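Local coordinates for bifunctional protein PutA (Bdellovibrio bacteriovorus, PDB 5UR2) that probably catalyses the oxidation of proline to glutamate in two steps, using a flavin-dependent proline dehydrogenase and an NAD-dependent L-glutamate gamma-semialdehyde dehydrogenase, at residues N496-I501 / E505-K510; I527-T532 / P666-T671; R55-L60 / K108-M113; F34-I39 / A414-R419. One frame throughout, in Å; residues are numbered along the deposited sequence.

Contact 1: N496-I501 / E505-K510; sequences NVNIVI and ELQSGK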
loop_
_atom_site.group_PDB
_atom_site.type_symbol
_atom_site.label_atom_id
_atom_site.label_comp_id
_atom_site.label_asym_id
_atom_site.label_seq_id
_atom_site.Cartn_x
_atom_site.Cartn_y
_atom_site.Cartn_z
ATOM N N ASN B 496 1.591 -41.239 16.318
ATOM C CA ASN B 496 2.829 -41.462 15.584
ATOM C C ASN B 496 2.909 -40.474 14.426
ATOM O O ASN B 496 2.060 -40.496 13.532
ATOM C CB ASN B 496 2.897 -42.898 15.076
ATOM C CG ASN B 496 2.986 -43.890 16.201
ATOM O OD1 ASN B 496 4.039 -44.038 16.818
ATOM N ND2 ASN B 496 1.872 -44.564 16.497
ATOM N N VAL B 497 3.918 -39.607 14.447
ATOM C CA VAL B 497 4.054 -38.537 13.469
ATOM C C VAL B 497 5.219 -38.866 12.551
ATOM O O VAL B 497 6.331 -39.146 13.015
ATOM C CB VAL B 497 4.235 -37.168 14.142
ATOM C CG1 VAL B 497 4.563 -36.109 13.097
ATOM C CG2 VAL B 497 2.950 -36.773 14.899
ATOM N N ASN B 498 4.963 -38.818 11.253
ATOM C CA ASN B 498 5.974 -39.088 10.247
ATOM C C ASN B 498 6.415 -37.795 9.587
ATOM O O ASN B 498 5.692 -36.796 9.577
ATOM C CB ASN B 498 5.448 -40.054 9.182
ATOM C CG ASN B 498 5.307 -41.454 9.705
ATOM O OD1 ASN B 498 6.151 -41.919 10.479
ATOM N ND2 ASN B 498 4.248 -42.150 9.281
ATOM N N ILE B 499 7.635 -37.831 9.049
ATOM C CA ILE B 499 8.089 -36.810 8.120
ATOM C C ILE B 499 7.281 -36.919 6.833
ATOM O O ILE B 499 6.932 -38.026 6.397
ATOM C CB ILE B 499 9.591 -37.001 7.852
ATOM C CG1 ILE B 499 10.363 -37.029 9.163
ATOM C CG2 ILE B 499 10.125 -35.911 6.951
ATOM C CD1 ILE B 499 11.592 -37.929 9.101
ATOM N N VAL B 500 6.979 -35.781 6.203
ATOM C CA VAL B 500 6.226 -35.787 4.948
ATOM C C VAL B 500 6.949 -34.933 3.920
ATOM O O VAL B 500 6.975 -33.705 4.039
ATOM C CB VAL B 500 4.786 -35.296 5.123
ATOM C CG1 VAL B 500 4.062 -35.445 3.803
ATOM C CG2 VAL B 500 4.094 -36.098 6.206
ATOM N N ILE B 501 7.480 -35.573 2.882
ATOM C CA ILE B 501 8.179 -34.890 1.799
ATOM C C ILE B 501 7.570 -35.325 0.472
ATOM O O ILE B 501 7.454 -36.526 0.206
ATOM C CB ILE B 501 9.692 -35.194 1.835
ATOM C CG1 ILE B 501 10.290 -34.733 3.165
ATOM C CG2 ILE B 501 10.410 -34.565 0.651
ATOM C CD1 ILE B 501 11.763 -35.113 3.338
ATOM N N GLU B 505 4.997 -40.074 3.244
ATOM C CA GLU B 505 5.391 -40.184 4.641
ATOM C C GLU B 505 6.701 -40.959 4.769
ATOM O O GLU B 505 6.921 -41.959 4.079
ATOM C CB GLU B 505 4.265 -40.846 5.448
ATOM C CG GLU B 505 2.995 -39.968 5.520
ATOM C CD GLU B 505 1.833 -40.544 6.374
ATOM O OE1 GLU B 505 2.056 -41.314 7.341
ATOM O OE2 GLU B 505 0.669 -40.182 6.088
ATOM N N LEU B 506 7.601 -40.451 5.614
ATOM C CA LEU B 506 8.918 -41.042 5.823
ATOM C C LEU B 506 9.186 -41.226 7.310
ATOM O O LEU B 506 8.594 -40.560 8.170
ATOM C CB LEU B 506 10.039 -40.177 5.234
ATOM C CG LEU B 506 9.849 -39.817 3.768
ATOM C CD1 LEU B 506 10.932 -38.836 3.337
ATOM C CD2 LEU B 506 9.882 -41.111 2.950
ATOM N N GLN B 507 10.106 -42.141 7.600
ATOM C CA GLN B 507 10.548 -42.415 8.956
ATOM C C GLN B 507 12.060 -42.281 9.030
ATOM O O GLN B 507 12.766 -42.455 8.035
ATOM C CB GLN B 507 10.112 -43.812 9.364
ATOM C CG GLN B 507 8.697 -43.817 9.794
ATOM C CD GLN B 507 8.042 -45.135 9.515
ATOM O OE1 GLN B 507 8.008 -46.024 10.369
ATOM N NE2 GLN B 507 7.517 -45.282 8.296
ATOM N N SER B 508 12.558 -41.990 10.231
ATOM C CA SER B 508 13.992 -41.943 10.477
ATOM C C SER B 508 14.486 -42.985 11.473
ATOM O O SER B 508 15.675 -43.311 11.451
ATOM C CB SER B 508 14.404 -40.554 10.989
ATOM O OG SER B 508 13.966 -40.369 12.318
ATOM N N GLY B 509 13.620 -43.512 12.338
ATOM C CA GLY B 509 14.043 -44.398 13.395
ATOM C C GLY B 509 14.497 -43.709 14.663
ATOM O O GLY B 509 14.724 -44.391 15.670
ATOM N N LYS B 510 14.664 -42.388 14.645
ATOM C CA LYS B 510 15.018 -41.620 15.834
ATOM C C LYS B 510 13.736 -40.975 16.341
ATOM O O LYS B 510 13.212 -40.056 15.705
ATOM C CB LYS B 510 16.085 -40.574 15.516
#
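The side chains of N498 and E505 cross at about a right angle, and their amide and carboxylate planes are turned 45° apart. N498 ND2 gives a hydrogen to E505 OE1 over 3.0 Å in a nearly straight bond (166° at the hydrogen). OE1 lies in the amide plane of N498 and accepts on its anti lone pair, the one directed away from OE2; E505 OE2 forms a salt bridge with K679 of helix 671-684. Held from two directions, the carboxylate probably stays ionised. E505 gets there on an extended chain whose CG is anti to the carbonyl carbon (chi1 -66°), and on the way E505 CG runs alongside V500, touching V500 CG2 at 4.1 Å. On the other branch of the amide, N498 OD1 rests 3.2 Å from Q507 CG.

These side chains decorate a tight beta hairpin in which 504-506 is the outermost strand, within this chain, of a four-stranded mixed sheet in the aldehyde dehydrogenase part. L506 N donates to I499 O at 2.6 Å, whereas the return bond from I499 N to L506 O is weak. I499 and L506 share the face that looks toward helix 532-549, a place for branched aliphatic side chains. There I499 CB lies 4.1 Å from L506 CB. The leucine also passes crosswise over I501, with L506 CD1 reaching I501 CD1 at 3.8 Å. Beyond the paired strands the chain bends through S508, whose OG accepts from K510 N in an ST turn and also bonds to M529 O.

Contact 2: I527-T532 / P666-T671; sequences IQMATT and PAEQST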
loop_
_atom_site.group_PDB
_atom_site.type_symbol
_atom_site.label_atom_id
_atom_site.label_comp_id
_atom_site.label_asym_id
_atom_site.label_seq_id
_atom_site.Cartn_x
_atom_site.Cartn_y
_atom_site.Cartn_z
ATOM N N ILE B 527 7.573 -38.773 17.732
ATOM C CA ILE B 527 7.899 -37.972 16.549
ATOM C C ILE B 527 9.111 -38.560 15.847
ATOM O O ILE B 527 10.188 -38.650 16.444
ATOM C CB ILE B 527 8.186 -36.507 16.913
ATOM C CG1 ILE B 527 7.165 -35.963 17.922
ATOM C CG2 ILE B 527 8.316 -35.677 15.640
ATOM C CD1 ILE B 527 5.733 -36.032 17.464
ATOM N N GLN B 528 8.954 -38.912 14.569
ATOM C CA GLN B 528 10.104 -39.208 13.715
ATOM C C GLN B 528 10.911 -37.926 13.523
ATOM O O GLN B 528 10.409 -36.963 12.934
ATOM C CB GLN B 528 9.643 -39.733 12.346
ATOM C CG GLN B 528 8.862 -41.056 12.355
ATOM C CD GLN B 528 9.720 -42.262 12.754
ATOM O OE1 GLN B 528 10.892 -42.372 12.367
ATOM N NE2 GLN B 528 9.138 -43.162 13.539
ATOM N N MET B 529 12.161 -37.915 13.992
ATOM C CA MET B 529 13.027 -36.739 13.929
ATOM C C MET B 529 13.971 -36.891 12.744
ATOM O O MET B 529 14.791 -37.815 12.712
ATOM C CB MET B 529 13.808 -36.561 15.228
ATOM C CG MET B 529 12.922 -36.468 16.471
ATOM S SD MET B 529 11.864 -35.001 16.463
ATOM C CE MET B 529 12.872 -33.868 17.411
ATOM N N ALA B 530 13.868 -35.976 11.788
ATOM C CA ALA B 530 14.498 -36.167 10.494
ATOM C C ALA B 530 16.019 -36.067 10.565
ATOM O O ALA B 530 16.583 -35.370 11.409
ATOM C CB ALA B 530 13.963 -35.133 9.509
ATOM N N THR B 531 16.680 -36.760 9.636
ATOM C CA THR B 531 18.111 -36.644 9.409
ATOM C C THR B 531 18.418 -35.470 8.485
ATOM O O THR B 531 17.542 -34.926 7.803
ATOM C CB THR B 531 18.670 -37.918 8.779
ATOM O OG1 THR B 531 18.151 -38.040 7.451
ATOM C CG2 THR B 531 18.252 -39.147 9.585
ATOM N N THR B 532 19.706 -35.118 8.420
ATOM C CA THR B 532 20.107 -34.059 7.513
ATOM C C THR B 532 19.942 -34.494 6.063
ATOM O O THR B 532 19.636 -33.667 5.195
ATOM C CB THR B 532 21.557 -33.666 7.780
ATOM O OG1 THR B 532 22.381 -34.802 7.573
ATOM C CG2 THR B 532 21.721 -33.244 9.219
ATOM N N PRO B 666 8.684 -27.718 12.551
ATOM C CA PRO B 666 7.927 -27.335 13.749
ATOM C C PRO B 666 8.734 -27.561 15.019
ATOM O O PRO B 666 9.716 -28.308 15.048
ATOM C CB PRO B 666 6.710 -28.267 13.703
ATOM C CG PRO B 666 7.278 -29.534 13.044
ATOM C CD PRO B 666 8.265 -29.023 12.005
ATOM N N ALA B 667 8.294 -26.902 16.086
ATOM C CA ALA B 667 8.892 -27.088 17.406
ATOM C C ALA B 667 8.641 -28.501 17.937
ATOM O O ALA B 667 7.547 -29.048 17.787
ATOM C CB ALA B 667 8.322 -26.051 18.378
ATOM N N GLU B 668 9.656 -29.090 18.588
ATOM C CA GLU B 668 9.518 -30.459 19.087
ATOM C C GLU B 668 8.400 -30.575 20.118
ATOM O O GLU B 668 7.870 -31.675 20.334
ATOM C CB GLU B 668 10.834 -30.954 19.718
ATOM C CG GLU B 668 11.513 -29.921 20.611
ATOM C CD GLU B 668 12.826 -30.402 21.212
ATOM O OE1 GLU B 668 13.753 -30.673 20.420
ATOM O OE2 GLU B 668 12.935 -30.503 22.467
ATOM N N GLN B 669 8.038 -29.471 20.768
ATOM C CA GLN B 669 6.988 -29.514 21.772
ATOM C C GLN B 669 5.596 -29.575 21.165
ATOM O O GLN B 669 4.663 -30.030 21.836
ATOM C CB GLN B 669 7.097 -28.290 22.682
ATOM C CG GLN B 669 8.390 -28.220 23.471
ATOM C CD GLN B 669 9.509 -27.460 22.750
ATOM O OE1 GLN B 669 9.456 -27.226 21.532
ATOM N NE2 GLN B 669 10.543 -27.080 23.512
ATOM N N SER B 670 5.447 -29.196 19.895
ATOM C CA SER B 670 4.132 -29.035 19.302
ATOM C C SER B 670 4.053 -29.646 17.898
ATOM O O SER B 670 3.291 -29.170 17.048
ATOM C CB SER B 670 3.739 -27.552 19.297
ATOM O OG SER B 670 4.686 -26.757 18.604
ATOM N N THR B 671 4.770 -30.747 17.662
ATOM C CA THR B 671 4.762 -31.351 16.333
ATOM C C THR B 671 3.494 -32.158 16.058
ATOM O O THR B 671 3.077 -32.265 14.900
ATOM C CB THR B 671 6.023 -32.190 16.147
ATOM O OG1 THR B 671 7.165 -31.326 16.230
ATOM C CG2 THR B 671 6.018 -32.902 14.794
#
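I527 and T671 both carry CG2 trans to their backbone nitrogen, and this torsion aims one methyl at the other: I527 CG2 and T671 CG2 lie 3.7 Å apart. I527 adds a second point of touch by bending CD1 back (chi2 -58°) until it sits 4.1 Å from T671 CB. A beta-branched pair suits this buried spot, since each residue puts a methyl close to its own backbone. The same rotation of T671 leaves OG1 beside the backbone N and turned into its own loop, where it donates to A667 O at 2.8 Å. That carbonyl also accepts from S670 N, closing a type I turn, and the two donors approach from opposite faces of its plane.

The turn joins strand 661-665 to helix 671-684 in a beta-alpha-beta unit of the Rossmann-like aldehyde dehydrogenase region, and strand 523-528, of the sheet that holds 495-501, lies against it. Farther along, the flexible thioether chain of M529 brings CE to 4.2 Å from E668 CB. It meets the aliphatic root of the glutamate rather than its carboxylate, and F512 flanks both residues.

Contact 3: R55-L60 / K108-M113; sequences RFVDVL and KNVMGM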
loop_
_atom_site.group_PDB
_atom_site.type_symbol
_atom_site.label_atom_id
_atom_site.label_comp_id
_atom_site.label_asym_id
_atom_site.label_seq_id
_atom_site.Cartn_x
_atom_site.Cartn_y
_atom_site.Cartn_z
ATOM N N ARG B 55 -16.931 11.068 30.551
ATOM C CA ARG B 55 -15.655 10.514 30.990
ATOM C C ARG B 55 -15.115 11.268 32.193
ATOM O O ARG B 55 -14.586 10.660 33.135
ATOM C CB ARG B 55 -14.640 10.566 29.850
ATOM C CG ARG B 55 -14.915 9.562 28.746
ATOM C CD ARG B 55 -13.864 9.624 27.656
ATOM N NE ARG B 55 -13.996 8.489 26.745
ATOM C CZ ARG B 55 -13.276 8.340 25.644
ATOM N NH1 ARG B 55 -12.378 9.261 25.323
ATOM N NH2 ARG B 55 -13.460 7.282 24.862
ATOM N N PHE B 56 -15.239 12.592 32.180
ATOM C CA PHE B 56 -14.798 13.372 33.328
ATOM C C PHE B 56 -15.564 12.958 34.575
ATOM O O PHE B 56 -14.970 12.693 35.625
ATOM C CB PHE B 56 -15.001 14.862 33.076
ATOM C CG PHE B 56 -14.557 15.712 34.220
ATOM C CD1 PHE B 56 -13.224 16.056 34.351
ATOM C CD2 PHE B 56 -15.450 16.114 35.201
ATOM C CE1 PHE B 56 -12.793 16.825 35.413
ATOM C CE2 PHE B 56 -15.023 16.874 36.271
ATOM C CZ PHE B 56 -13.694 17.231 36.380
ATOM N N VAL B 57 -16.888 12.859 34.463
ATOM C CA VAL B 57 -17.690 12.432 35.605
ATOM C C VAL B 57 -17.237 11.062 36.074
ATOM O O VAL B 57 -17.146 10.802 37.280
ATOM C CB VAL B 57 -19.187 12.458 35.241
ATOM C CG1 VAL B 57 -20.031 11.808 36.330
ATOM C CG2 VAL B 57 -19.629 13.887 35.027
ATOM N N ASP B 58 -16.924 10.172 35.125
ATOM C CA ASP B 58 -16.493 8.813 35.452
ATOM C C ASP B 58 -15.241 8.808 36.324
ATOM O O ASP B 58 -15.170 8.087 37.328
ATOM C CB ASP B 58 -16.230 8.034 34.160
ATOM C CG ASP B 58 -15.708 6.622 34.412
ATOM O OD1 ASP B 58 -16.338 5.911 35.219
ATOM O OD2 ASP B 58 -14.687 6.222 33.796
ATOM N N VAL B 59 -14.240 9.610 35.957
ATOM C CA VAL B 59 -12.945 9.527 36.637
ATOM C C VAL B 59 -12.910 10.337 37.932
ATOM O O VAL B 59 -12.100 10.032 38.818
ATOM C CB VAL B 59 -11.810 9.970 35.691
ATOM C CG1 VAL B 59 -11.929 11.442 35.355
ATOM C CG2 VAL B 59 -10.431 9.637 36.277
ATOM N N LEU B 60 -13.796 11.327 38.084
ATOM C CA LEU B 60 -13.710 12.277 39.196
ATOM C C LEU B 60 -13.530 11.643 40.574
ATOM O O LEU B 60 -12.637 12.089 41.314
ATOM C CB LEU B 60 -14.939 13.197 39.188
ATOM C CG LEU B 60 -14.880 14.289 40.255
ATOM C CD1 LEU B 60 -13.662 15.208 40.061
ATOM C CD2 LEU B 60 -16.168 15.089 40.276
ATOM N N LYS B 108 -18.225 18.829 44.503
ATOM C CA LYS B 108 -19.491 19.031 45.193
ATOM C C LYS B 108 -20.649 19.007 44.203
ATOM O O LYS B 108 -21.664 18.339 44.434
ATOM C CB LYS B 108 -19.468 20.340 45.985
ATOM N N ASN B 109 -20.505 19.718 43.079
ATOM C CA ASN B 109 -21.578 19.762 42.086
ATOM C C ASN B 109 -21.861 18.376 41.513
ATOM O O ASN B 109 -23.021 17.967 41.391
ATOM C CB ASN B 109 -21.236 20.758 40.974
ATOM C CG ASN B 109 -21.364 22.213 41.419
ATOM O OD1 ASN B 109 -21.967 22.520 42.450
ATOM N ND2 ASN B 109 -20.788 23.118 40.635
ATOM N N VAL B 110 -20.809 17.632 41.160
ATOM C CA VAL B 110 -20.995 16.316 40.560
ATOM C C VAL B 110 -21.530 15.321 41.587
ATOM O O VAL B 110 -22.425 14.519 41.284
ATOM C CB VAL B 110 -19.685 15.842 39.911
ATOM C CG1 VAL B 110 -19.758 14.380 39.539
ATOM C CG2 VAL B 110 -19.387 16.684 38.671
ATOM N N MET B 111 -20.989 15.338 42.809
ATOM C CA MET B 111 -21.553 14.505 43.872
ATOM C C MET B 111 -23.011 14.854 44.162
ATOM O O MET B 111 -23.781 13.985 44.595
ATOM C CB MET B 111 -20.719 14.625 45.156
ATOM N N GLY B 112 -23.411 16.113 43.957
ATOM C CA GLY B 112 -24.811 16.466 44.148
ATOM C C GLY B 112 -25.725 15.769 43.158
ATOM O O GLY B 112 -26.819 15.314 43.516
ATOM N N MET B 113 -25.271 15.635 41.909
ATOM C CA MET B 113 -26.056 14.915 40.911
ATOM C C MET B 113 -26.191 13.449 41.283
ATOM O O MET B 113 -27.219 12.825 40.999
ATOM C CB MET B 113 -25.419 15.062 39.522
ATOM C CG MET B 113 -25.173 16.515 39.106
ATOM S SD MET B 113 -24.366 16.743 37.507
ATOM C CE MET B 113 -23.644 18.381 37.691
#
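L60 and V110 reach for each other tip to tip, and here the packing is close. L60 CD2 settles against the fork of the valine, 3.6 Å from V110 CB and 3.7 Å from V110 CG1, with V110 CG2 scarcely farther at 3.9 Å. L60 can extend this far because its CG is anti to the backbone N (chi1 -176°). Valine suits the place because its two gamma methyls form a fork into which one leucine methyl fits. V69 and I106 also pack on L60, adding to its apolar surroundings.

Both segments belong to the alpha-helical N-terminal domain of PutA: 55-60 runs on helix 47-59 and 108-113 on helix 103-115. Beyond the leucine the fit slackens. V57 meets V110 obliquely and through a single pair of methyls, CG1 to CG1 at 4.1 Å, although the CA atoms of V57 and V110 are only 7.1 Å apart. Helix 409-423 covers this side, placing L416 and V417 on V57 and M413 on V110. Helix 103-115 turns N109 and G112 out to solvent, whereas polar residues of helix 47-59 serve an interface: D58 OD1 forms a salt bridge with R977 of the second subunit.

Contact 4: F34-I39 / A414-R419; sequences FWYGSI and AYLVRR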
loop_
_atom_site.group_PDB
_atom_site.type_symbol
_atom_site.label_atom_id
_atom_site.label_comp_id
_atom_site.label_asym_id
_atom_site.label_seq_id
_atom_site.Cartn_x
_atom_site.Cartn_y
_atom_site.Cartn_z
ATOM N N PHE B 34 -31.113 23.153 36.651
ATOM C CA PHE B 34 -30.131 22.428 37.448
ATOM C C PHE B 34 -28.853 22.238 36.645
ATOM O O PHE B 34 -28.839 22.363 35.417
ATOM C CB PHE B 34 -30.608 21.023 37.857
ATOM C CG PHE B 34 -31.953 20.972 38.520
ATOM C CD1 PHE B 34 -33.117 20.895 37.764
ATOM C CD2 PHE B 34 -32.054 20.931 39.900
ATOM C CE1 PHE B 34 -34.355 20.818 38.372
ATOM C CE2 PHE B 34 -33.290 20.856 40.513
ATOM C CZ PHE B 34 -34.442 20.800 39.746
ATOM N N TRP B 35 -27.778 21.893 37.357
ATOM C CA TRP B 35 -26.535 21.542 36.678
ATOM C C TRP B 35 -26.714 20.271 35.849
ATOM O O TRP B 35 -26.175 20.167 34.742
ATOM C CB TRP B 35 -25.401 21.381 37.690
ATOM N N TYR B 36 -27.470 19.295 36.375
ATOM C CA TYR B 36 -27.677 18.023 35.680
ATOM C C TYR B 36 -28.359 18.220 34.328
ATOM O O TYR B 36 -27.931 17.657 33.311
ATOM C CB TYR B 36 -28.504 17.079 36.563
ATOM C CG TYR B 36 -28.754 15.705 35.966
ATOM C CD1 TYR B 36 -27.777 14.716 36.004
ATOM C CD2 TYR B 36 -29.969 15.403 35.347
ATOM C CE1 TYR B 36 -28.007 13.461 35.452
ATOM C CE2 TYR B 36 -30.208 14.148 34.789
ATOM C CZ TYR B 36 -29.221 13.181 34.843
ATOM O OH TYR B 36 -29.437 11.926 34.296
ATOM N N GLY B 37 -29.426 19.024 34.300
ATOM C CA GLY B 37 -30.140 19.256 33.053
ATOM C C GLY B 37 -29.330 20.042 32.038
ATOM O O GLY B 37 -29.401 19.771 30.835
ATOM N N SER B 38 -28.554 21.029 32.501
ATOM C CA SER B 38 -27.719 21.796 31.578
ATOM C C SER B 38 -26.611 20.923 30.986
ATOM O O SER B 38 -26.291 21.033 29.794
ATOM C CB SER B 38 -27.142 23.018 32.283
ATOM O OG SER B 38 -26.566 23.903 31.336
ATOM N N ILE B 39 -26.013 20.054 31.804
ATOM C CA ILE B 39 -25.068 19.063 31.290
ATOM C C ILE B 39 -25.709 18.253 30.170
ATOM O O ILE B 39 -25.096 18.010 29.122
ATOM C CB ILE B 39 -24.570 18.149 32.426
ATOM C CG1 ILE B 39 -23.671 18.934 33.385
ATOM C CG2 ILE B 39 -23.878 16.906 31.862
ATOM C CD1 ILE B 39 -22.439 19.489 32.752
ATOM N N ALA B 414 -20.329 5.742 38.875
ATOM C CA ALA B 414 -20.584 4.882 37.722
ATOM C C ALA B 414 -22.077 4.834 37.397
ATOM O O ALA B 414 -22.474 5.001 36.237
ATOM C CB ALA B 414 -20.032 3.480 37.978
ATOM N N TYR B 415 -22.919 4.606 38.421
ATOM C CA TYR B 415 -24.371 4.541 38.231
ATOM C C TYR B 415 -24.923 5.843 37.656
ATOM O O TYR B 415 -25.766 5.818 36.751
ATOM C CB TYR B 415 -25.030 4.198 39.565
ATOM C CG TYR B 415 -26.539 4.057 39.548
ATOM C CD1 TYR B 415 -27.151 2.871 39.174
ATOM C CD2 TYR B 415 -27.347 5.107 39.940
ATOM C CE1 TYR B 415 -28.538 2.750 39.180
ATOM C CE2 TYR B 415 -28.724 4.994 39.947
ATOM C CZ TYR B 415 -29.314 3.818 39.572
ATOM O OH TYR B 415 -30.687 3.739 39.596
ATOM N N LEU B 416 -24.467 6.991 38.178
ATOM C CA LEU B 416 -24.846 8.291 37.631
ATOM C C LEU B 416 -24.501 8.400 36.144
ATOM O O LEU B 416 -25.187 9.110 35.392
ATOM C CB LEU B 416 -24.152 9.411 38.415
ATOM C CG LEU B 416 -24.241 10.875 37.916
ATOM C CD1 LEU B 416 -25.649 11.468 38.077
ATOM C CD2 LEU B 416 -23.191 11.808 38.552
ATOM N N VAL B 417 -23.424 7.740 35.707
ATOM C CA VAL B 417 -23.058 7.775 34.295
ATOM C C VAL B 417 -24.068 6.994 33.474
ATOM O O VAL B 417 -24.418 7.393 32.356
ATOM C CB VAL B 417 -21.628 7.237 34.075
ATOM C CG1 VAL B 417 -21.391 6.984 32.593
ATOM C CG2 VAL B 417 -20.603 8.229 34.584
ATOM N N ARG B 418 -24.562 5.879 34.019
ATOM C CA ARG B 418 -25.578 5.094 33.312
ATOM C C ARG B 418 -26.895 5.868 33.199
ATOM O O ARG B 418 -27.549 5.832 32.147
ATOM C CB ARG B 418 -25.779 3.746 34.013
ATOM C CG ARG B 418 -26.500 2.676 33.172
ATOM C CD ARG B 418 -25.877 1.270 33.344
ATOM N NE ARG B 418 -26.713 0.364 34.142
ATOM C CZ ARG B 418 -26.314 -0.812 34.639
ATOM N NH1 ARG B 418 -25.074 -1.248 34.433
ATOM N NH2 ARG B 418 -27.159 -1.556 35.357
ATOM N N ARG B 419 -27.290 6.587 34.262
ATOM C CA ARG B 419 -28.464 7.459 34.186
ATOM C C ARG B 419 -28.293 8.528 33.111
ATOM O O ARG B 419 -29.197 8.746 32.295
ATOM C CB ARG B 419 -28.735 8.112 35.547
ATOM C CG ARG B 419 -28.702 7.135 36.716
ATOM C CD ARG B 419 -30.016 6.412 36.934
ATOM N NE ARG B 419 -30.576 5.789 35.739
ATOM C CZ ARG B 419 -30.202 4.609 35.254
ATOM N NH1 ARG B 419 -29.240 3.912 35.843
ATOM N NH2 ARG B 419 -30.799 4.130 34.169
#
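The ring of Y36 stands between two helices, with F117 packed against it in an edge-to-face pair and the CD1 methyl of L416 lying 4.1 Å from Y36 CE1. The second flat group, the ring of Y415, has R419 NH1 over one face, 3.6 Å above the plane and offset toward the rim. Here the N-terminal helical domain meets the proline dehydrogenase barrel: helix 35-45 carries Y36, while helix 409-423 follows strand 400-406, the last of the eight parallel strands that close the TIM barrel.

The helices are well separated, with 10.3 Å between the CA atoms of Y36 and L416, and a long aromatic side chain suits that gap. Y36 has CG anti to its backbone N (chi1 -178°), which sends the ring out from helix 35-45. L416 slides past it in the opposite direction, and M113 of helix 103-115 also packs on this leucine. Apolar branches are apt here, for L416 touches F117 as well.

R419 plays two parts. Its CB starts toward Y36, but bends at chi2 (-84°) and chi3 (51°) carry the rest of the chain away from the tyrosine; the side chain lies about 5 Å from the bound N-propargylglycine-modified flavin adenine dinucleotide. L382 of a barrel strand packs against the same arginine. The tyrosine hydroxyl has its hydrogen-bond partner farther along the helix, at N423 ND2. It is the CB and backbone of R419 that lie near this hydroxyl, in packing contact alone, with R419 CB 4.1 Å from Y36 OH.

How the contacts relate
From the N terminus, the chain first passes residues 34-39, which wait some 375 residues for their partner. Inside that long loop contact 3 opens at 55-60 and closes at 108-113, joining two helices of the N-terminal domain. Contact 4 closes around it when helix 409-423 arrives after the last barrel strand, tying the N-terminal domain to the proline dehydrogenase barrel; contacts 3 and 4 touch, sharing one helical cluster. Contact 1 then closes a short hairpin, and contact 2 follows it in series, closing at 666-671. These two touch through neighbouring strands of one sheet. No contacts cross, and contacts 1 and 2 lie on the opposite side of the chain's centre from contacts 3 and 4.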